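Local coordinates for protein putative sugar ABC transporter (Yersinia enterocolitica subsp. enterocolitica 8081, PDB 5ULB) that probably serves as the periplasmic sugar-binding component of an ABC transporter, and binds 5-Se-methyl-5-seleno-ribofuranose, an analogue of methylthioribose, at residues Met247-Val260 and Ala290-Pro304. Sequence-based numbering, arbitrary orientation.
Sequences MREANSPWKVSVAV and AASIPQALLVSQPGP
The side-chain amide of Gln-295 bridges two backbone carbonyls of segment 247-260. Its NE2 donates to Met-247 O at 3.0 Å, on a lone pair, and to Ser-252 O, also at 3.0 Å, from above the carbonyl plane. Both acceptors lie in the amide plane, so the two bonds fix its rotation. CG stands anti to the backbone N (chi1 177°) and the chain runs on extended, which carries the amide into the loop after helix 241-248. OE1 lies against CD of Lys-255. Arg-248 reaches the other way, toward the carbonyls of Leu-298 and Gln-301. Its NH1 donates to Leu-298 O at 2.8 Å, in the guanidinium plane, and to Gln-301 O at 2.9 Å. The Gly-303 carbonyl oxygen sits over the centre of one guanidinium face, and a water joins NH2 to Gln-301 O. In one of its two conformers, selenomethionine Met-247 puts CE 3.7 Å from both Ile-293 CG2 and Leu-298 CD2.

Strands 254-259 and 291-294 run antiparallel beside this cluster. Ser-257 pairs with Ile-293 and Ala-259 with Ala-291 as hydrogen-bonded pairs. Gln-295 N continues the pattern to Lys-255 O. In this periplasmic binding protein fold, strand 285-294 runs antiparallel to 254-259 but parallel to 118-122, and 254-259 lies between it and 233-237. Leu-127 and Glu-130 of helix 124-138 cover the face that carries Val-258 and Ser-292. Further out, Ser-252 OG accepts from Trp-254 N in an ST turn and bonds to Leu-246 O. Trp-254 NE1 donates to Ser-257 OG, which also bonds to the backbone oxygen of Asp-238, a residue of the sugar pocket.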
loop_
_atom_site.group_PDB
_atom_site.type_symbol
_atom_site.label_atom_id
_atom_site.label_comp_id
_atom_site.label_asym_id
_atom_site.label_seq_id
_atom_site.Cartn_x
_atom_site.Cartn_y
_atom_site.Cartn_z
HETATM N N MSE A 247 -9.964 -5.600 -14.834
HETATM C CA MSE A 247 -10.738 -4.498 -15.419
HETATM C C MSE A 247 -10.972 -4.697 -16.914
HETATM O O MSE A 247 -11.987 -4.259 -17.380
HETATM C CB MSE A 247 -10.045 -3.145 -14.983
HETATM C CG MSE A 247 -9.991 -2.793 -13.443
HETATM SE SE MSE A 247 -8.807 -1.326 -12.757
HETATM C CE MSE A 247 -8.429 -0.206 -14.408
ATOM N N ARG A 248 -10.110 -5.472 -17.591
ATOM C CA ARG A 248 -10.204 -5.765 -19.088
ATOM C C ARG A 248 -11.008 -7.044 -19.440
ATOM O O ARG A 248 -11.272 -7.213 -20.607
ATOM C CB ARG A 248 -8.737 -5.861 -19.644
ATOM C CG ARG A 248 -8.113 -4.520 -19.786
ATOM C CD ARG A 248 -6.658 -4.532 -20.227
ATOM N NE ARG A 248 -6.495 -5.338 -21.448
ATOM C CZ ARG A 248 -6.644 -4.932 -22.699
ATOM N NH1 ARG A 248 -7.056 -3.671 -22.933
ATOM N NH2 ARG A 248 -6.484 -5.845 -23.727
ATOM N N GLU A 249 -11.441 -7.847 -18.460
ATOM C CA GLU A 249 -12.130 -9.091 -18.760
ATOM C C GLU A 249 -13.554 -8.765 -19.204
ATOM O O GLU A 249 -14.170 -7.750 -18.872
ATOM C CB GLU A 249 -12.161 -9.964 -17.516
ATOM C CG GLU A 249 -10.893 -10.659 -17.211
ATOM C CD GLU A 249 -10.965 -11.747 -16.122
ATOM O OE1 GLU A 249 -12.003 -11.868 -15.402
ATOM O OE2 GLU A 249 -9.904 -12.445 -16.004
ATOM N N ALA A 250 -14.111 -9.736 -19.970
ATOM C CA ALA A 250 -15.467 -9.668 -20.368
ATOM C C ALA A 250 -16.379 -9.547 -19.154
ATOM O O ALA A 250 -16.237 -10.370 -18.141
ATOM C CB ALA A 250 -15.859 -10.888 -21.224
ATOM N N ASN A 251 -17.335 -8.689 -19.268
ATOM C CA ASN A 251 -18.361 -8.502 -18.221
ATOM C C ASN A 251 -17.828 -7.915 -16.927
ATOM O O ASN A 251 -18.498 -7.952 -15.860
ATOM C CB ASN A 251 -19.237 -9.780 -17.993
ATOM C CG ASN A 251 -19.839 -10.263 -19.270
ATOM O OD1 ASN A 251 -20.401 -9.466 -20.067
ATOM N ND2 ASN A 251 -19.773 -11.541 -19.475
ATOM N N SER A 252 -16.569 -7.485 -16.954
ATOM C CA SER A 252 -15.986 -6.982 -15.799
ATOM C C SER A 252 -16.684 -5.778 -15.110
ATOM O O SER A 252 -16.881 -4.750 -15.689
ATOM C CB SER A 252 -14.529 -6.533 -16.063
ATOM O OG SER A 252 -14.004 -5.974 -14.822
ATOM N N PRO A 253 -17.038 -5.969 -13.839
ATOM C CA PRO A 253 -17.667 -4.933 -13.017
ATOM C C PRO A 253 -16.657 -4.012 -12.315
ATOM O O PRO A 253 -17.060 -3.198 -11.520
ATOM C CB PRO A 253 -18.421 -5.719 -11.986
ATOM C CG PRO A 253 -17.731 -6.923 -11.826
ATOM C CD PRO A 253 -17.100 -7.240 -13.119
ATOM N N TRP A 254 -15.361 -4.128 -12.600
ATOM C CA TRP A 254 -14.335 -3.384 -11.834
ATOM C C TRP A 254 -14.157 -1.988 -12.462
ATOM O O TRP A 254 -13.450 -1.831 -13.441
ATOM C CB TRP A 254 -13.010 -4.171 -11.843
ATOM C CG TRP A 254 -11.959 -3.648 -10.878
ATOM C CD1 TRP A 254 -11.596 -2.339 -10.588
ATOM C CD2 TRP A 254 -11.140 -4.413 -9.998
ATOM N NE1 TRP A 254 -10.628 -2.309 -9.666
ATOM C CE2 TRP A 254 -10.322 -3.554 -9.273
ATOM C CE3 TRP A 254 -10.996 -5.808 -9.777
ATOM C CZ2 TRP A 254 -9.396 -4.004 -8.325
ATOM C CZ3 TRP A 254 -10.139 -6.237 -8.819
ATOM C CH2 TRP A 254 -9.360 -5.345 -8.141
ATOM N N LYS A 255 -14.837 -0.994 -11.890
ATOM C CA LYS A 255 -14.978 0.313 -12.502
ATOM C C LYS A 255 -13.819 1.283 -12.274
ATOM O O LYS A 255 -13.540 2.086 -13.167
ATOM C CB LYS A 255 -16.263 0.986 -11.994
ATOM C CG LYS A 255 -17.504 0.344 -12.251
ATOM C CD LYS A 255 -17.600 -0.227 -13.621
ATOM C CE LYS A 255 -18.100 0.793 -14.462
ATOM N NZ LYS A 255 -19.521 0.282 -14.744
ATOM N N VAL A 256 -13.176 1.201 -11.122
ATOM C CA VAL A 256 -12.139 2.181 -10.796
ATOM C C VAL A 256 -11.229 1.565 -9.764
ATOM O O VAL A 256 -11.673 0.819 -8.887
ATOM C CB VAL A 256 -12.662 3.461 -10.338
ATOM C CG1 VAL A 256 -13.307 3.454 -8.963
ATOM C CG2 VAL A 256 -11.645 4.615 -10.311
ATOM N N SER A 257 -9.946 1.971 -9.844
ATOM C CA SER A 257 -8.973 1.739 -8.785
ATOM C C SER A 257 -8.343 3.113 -8.529
ATOM O O SER A 257 -7.870 3.766 -9.475
ATOM C CB SER A 257 -7.849 0.797 -9.163
ATOM O OG SER A 257 -8.259 -0.581 -8.996
ATOM N N VAL A 258 -8.215 3.494 -7.275
ATOM C CA VAL A 258 -7.539 4.718 -6.868
ATOM C C VAL A 258 -6.274 4.253 -6.107
ATOM O O VAL A 258 -6.455 3.502 -5.138
ATOM C CB VAL A 258 -8.447 5.619 -6.025
ATOM C CG1 VAL A 258 -7.704 6.898 -5.730
ATOM C CG2 VAL A 258 -9.726 5.923 -6.773
ATOM N N ALA A 259 -5.110 4.682 -6.593
ATOM C CA ALA A 259 -3.907 3.949 -6.118
ATOM C C ALA A 259 -2.631 4.752 -6.221
ATOM O O ALA A 259 -2.526 5.673 -7.016
ATOM C CB ALA A 259 -3.759 2.685 -6.963
ATOM N N VAL A 260 -1.692 4.333 -5.385
ATOM C CA VAL A 260 -0.290 4.702 -5.448
ATOM C C VAL A 260 0.475 3.461 -5.865
ATOM O O VAL A 260 0.149 2.341 -5.391
ATOM C CB VAL A 260 0.229 5.238 -4.066
ATOM C CG1 VAL A 260 1.676 5.606 -4.108
ATOM C CG2 VAL A 260 -0.627 6.408 -3.554
ATOM N N ALA A 290 -2.075 9.804 -4.939
ATOM C CA ALA A 290 -2.620 8.695 -5.794
ATOM C C ALA A 290 -3.184 9.218 -7.061
ATOM O O ALA A 290 -3.392 10.453 -7.243
ATOM C CB ALA A 290 -3.692 7.955 -5.106
ATOM N N ALA A 291 -3.406 8.332 -8.016
ATOM C CA ALA A 291 -4.080 8.563 -9.243
ATOM C C ALA A 291 -5.333 7.713 -9.300
ATOM O O ALA A 291 -5.379 6.616 -8.749
ATOM C CB ALA A 291 -3.178 8.221 -10.447
ATOM N N SER A 292 -6.351 8.232 -9.989
ATOM C CA SER A 292 -7.574 7.510 -10.154
ATOM C C SER A 292 -7.554 6.872 -11.566
ATOM O O SER A 292 -7.491 7.599 -12.566
ATOM C CB SER A 292 -8.776 8.425 -10.029
ATOM O OG SER A 292 -8.708 9.052 -8.717
ATOM N N ILE A 293 -7.712 5.553 -11.581
ATOM C CA ILE A 293 -7.526 4.764 -12.780
ATOM C C ILE A 293 -8.895 4.216 -13.207
ATOM O O ILE A 293 -9.425 3.330 -12.578
ATOM C CB ILE A 293 -6.550 3.573 -12.567
ATOM C CG1 ILE A 293 -5.239 4.044 -11.979
ATOM C CG2 ILE A 293 -6.337 2.749 -13.863
ATOM C CD1 ILE A 293 -4.361 2.961 -11.413
ATOM N N PRO A 294 -9.479 4.760 -14.242
ATOM C CA PRO A 294 -10.852 4.291 -14.722
ATOM C C PRO A 294 -10.753 3.070 -15.642
ATOM O O PRO A 294 -9.875 2.987 -16.473
ATOM C CB PRO A 294 -11.443 5.482 -15.472
ATOM C CG PRO A 294 -10.196 6.179 -15.997
ATOM C CD PRO A 294 -9.031 5.926 -15.063
ATOM N N GLN A 295 -11.708 2.179 -15.499
ATOM C CA GLN A 295 -11.786 0.985 -16.324
ATOM C C GLN A 295 -11.738 1.290 -17.798
ATOM O O GLN A 295 -11.074 0.606 -18.568
ATOM C CB GLN A 295 -13.073 0.254 -16.005
ATOM C CG GLN A 295 -13.364 -0.978 -16.814
ATOM C CD GLN A 295 -14.588 -1.698 -16.393
ATOM O OE1 GLN A 295 -15.619 -1.066 -16.125
ATOM N NE2 GLN A 295 -14.529 -3.060 -16.341
ATOM N N ALA A 296 -12.421 2.350 -18.219
ATOM C CA ALA A 296 -12.506 2.597 -19.690
ATOM C C ALA A 296 -11.100 2.842 -20.289
ATOM O O ALA A 296 -10.857 2.480 -21.462
ATOM C CB ALA A 296 -13.388 3.720 -19.985
ATOM N N LEU A 297 -10.227 3.477 -19.512
ATOM C CA LEU A 297 -8.852 3.662 -19.970
ATOM C C LEU A 297 -8.159 2.339 -20.336
ATOM O O LEU A 297 -7.480 2.240 -21.383
ATOM C CB LEU A 297 -8.078 4.516 -18.922
ATOM C CG LEU A 297 -6.659 4.853 -19.266
ATOM C CD1 LEU A 297 -6.616 5.809 -20.426
ATOM C CD2 LEU A 297 -5.934 5.439 -18.058
ATOM N N LEU A 298 -8.257 1.414 -19.426
ATOM C CA LEU A 298 -7.683 0.122 -19.624
ATOM C C LEU A 298 -8.312 -0.656 -20.749
ATOM O O LEU A 298 -7.600 -1.282 -21.561
ATOM C CB LEU A 298 -7.640 -0.656 -18.298
ATOM C CG LEU A 298 -6.390 -0.560 -17.496
ATOM C CD1 LEU A 298 -5.140 -1.120 -18.236
ATOM C CD2 LEU A 298 -6.197 0.848 -17.153
ATOM N N VAL A 299 -9.631 -0.617 -20.842
ATOM C CA VAL A 299 -10.355 -1.331 -21.923
ATOM C C VAL A 299 -9.954 -0.834 -23.298
ATOM O O VAL A 299 -9.883 -1.624 -24.276
ATOM C CB VAL A 299 -11.878 -1.239 -21.709
ATOM C CG1 VAL A 299 -12.751 -1.783 -22.890
ATOM C CG2 VAL A 299 -12.176 -2.084 -20.419
ATOM N N SER A 300 -9.596 0.483 -23.374
ATOM C CA SER A 300 -9.121 1.126 -24.643
ATOM C C SER A 300 -7.734 0.699 -25.157
ATOM O O SER A 300 -7.384 0.963 -26.290
ATOM C CB SER A 300 -9.034 2.627 -24.498
ATOM O OG SER A 300 -10.295 3.201 -24.318
ATOM N N GLN A 301 -6.960 0.010 -24.311
ATOM C CA GLN A 301 -5.600 -0.331 -24.740
ATOM C C GLN A 301 -5.683 -1.529 -25.672
ATOM O O GLN A 301 -6.579 -2.352 -25.519
ATOM C CB GLN A 301 -4.778 -0.659 -23.483
ATOM C CG GLN A 301 -4.699 0.515 -22.489
ATOM C CD GLN A 301 -4.284 1.820 -23.121
ATOM O OE1 GLN A 301 -3.282 1.830 -23.833
ATOM N NE2 GLN A 301 -5.112 2.881 -22.945
ATOM N N PRO A 302 -4.692 -1.705 -26.512
ATOM C CA PRO A 302 -4.688 -2.838 -27.468
ATOM C C PRO A 302 -4.249 -4.204 -26.921
ATOM O O PRO A 302 -4.314 -5.237 -27.591
ATOM C CB PRO A 302 -3.701 -2.336 -28.509
ATOM C CG PRO A 302 -2.685 -1.485 -27.775
ATOM C CD PRO A 302 -3.527 -0.781 -26.691
ATOM N N GLY A 303 -3.718 -4.230 -25.731
ATOM C CA GLY A 303 -3.441 -5.498 -25.097
ATOM C C GLY A 303 -3.203 -5.244 -23.629
ATOM O O GLY A 303 -3.386 -4.092 -23.110
ATOM N N PRO A 304 -2.749 -6.300 -22.925
ATOM C CA PRO A 304 -2.601 -6.192 -21.512
ATOM C C PRO A 304 -1.643 -5.033 -21.142
ATOM O O PRO A 304 -0.661 -4.770 -21.837
ATOM C CB PRO A 304 -1.972 -7.586 -21.080
ATOM C CG PRO A 304 -2.431 -8.471 -22.132
ATOM C CD PRO A 304 -2.485 -7.660 -23.407
HETATM O O HOH W 1 -7.807 -5.017 -26.332
#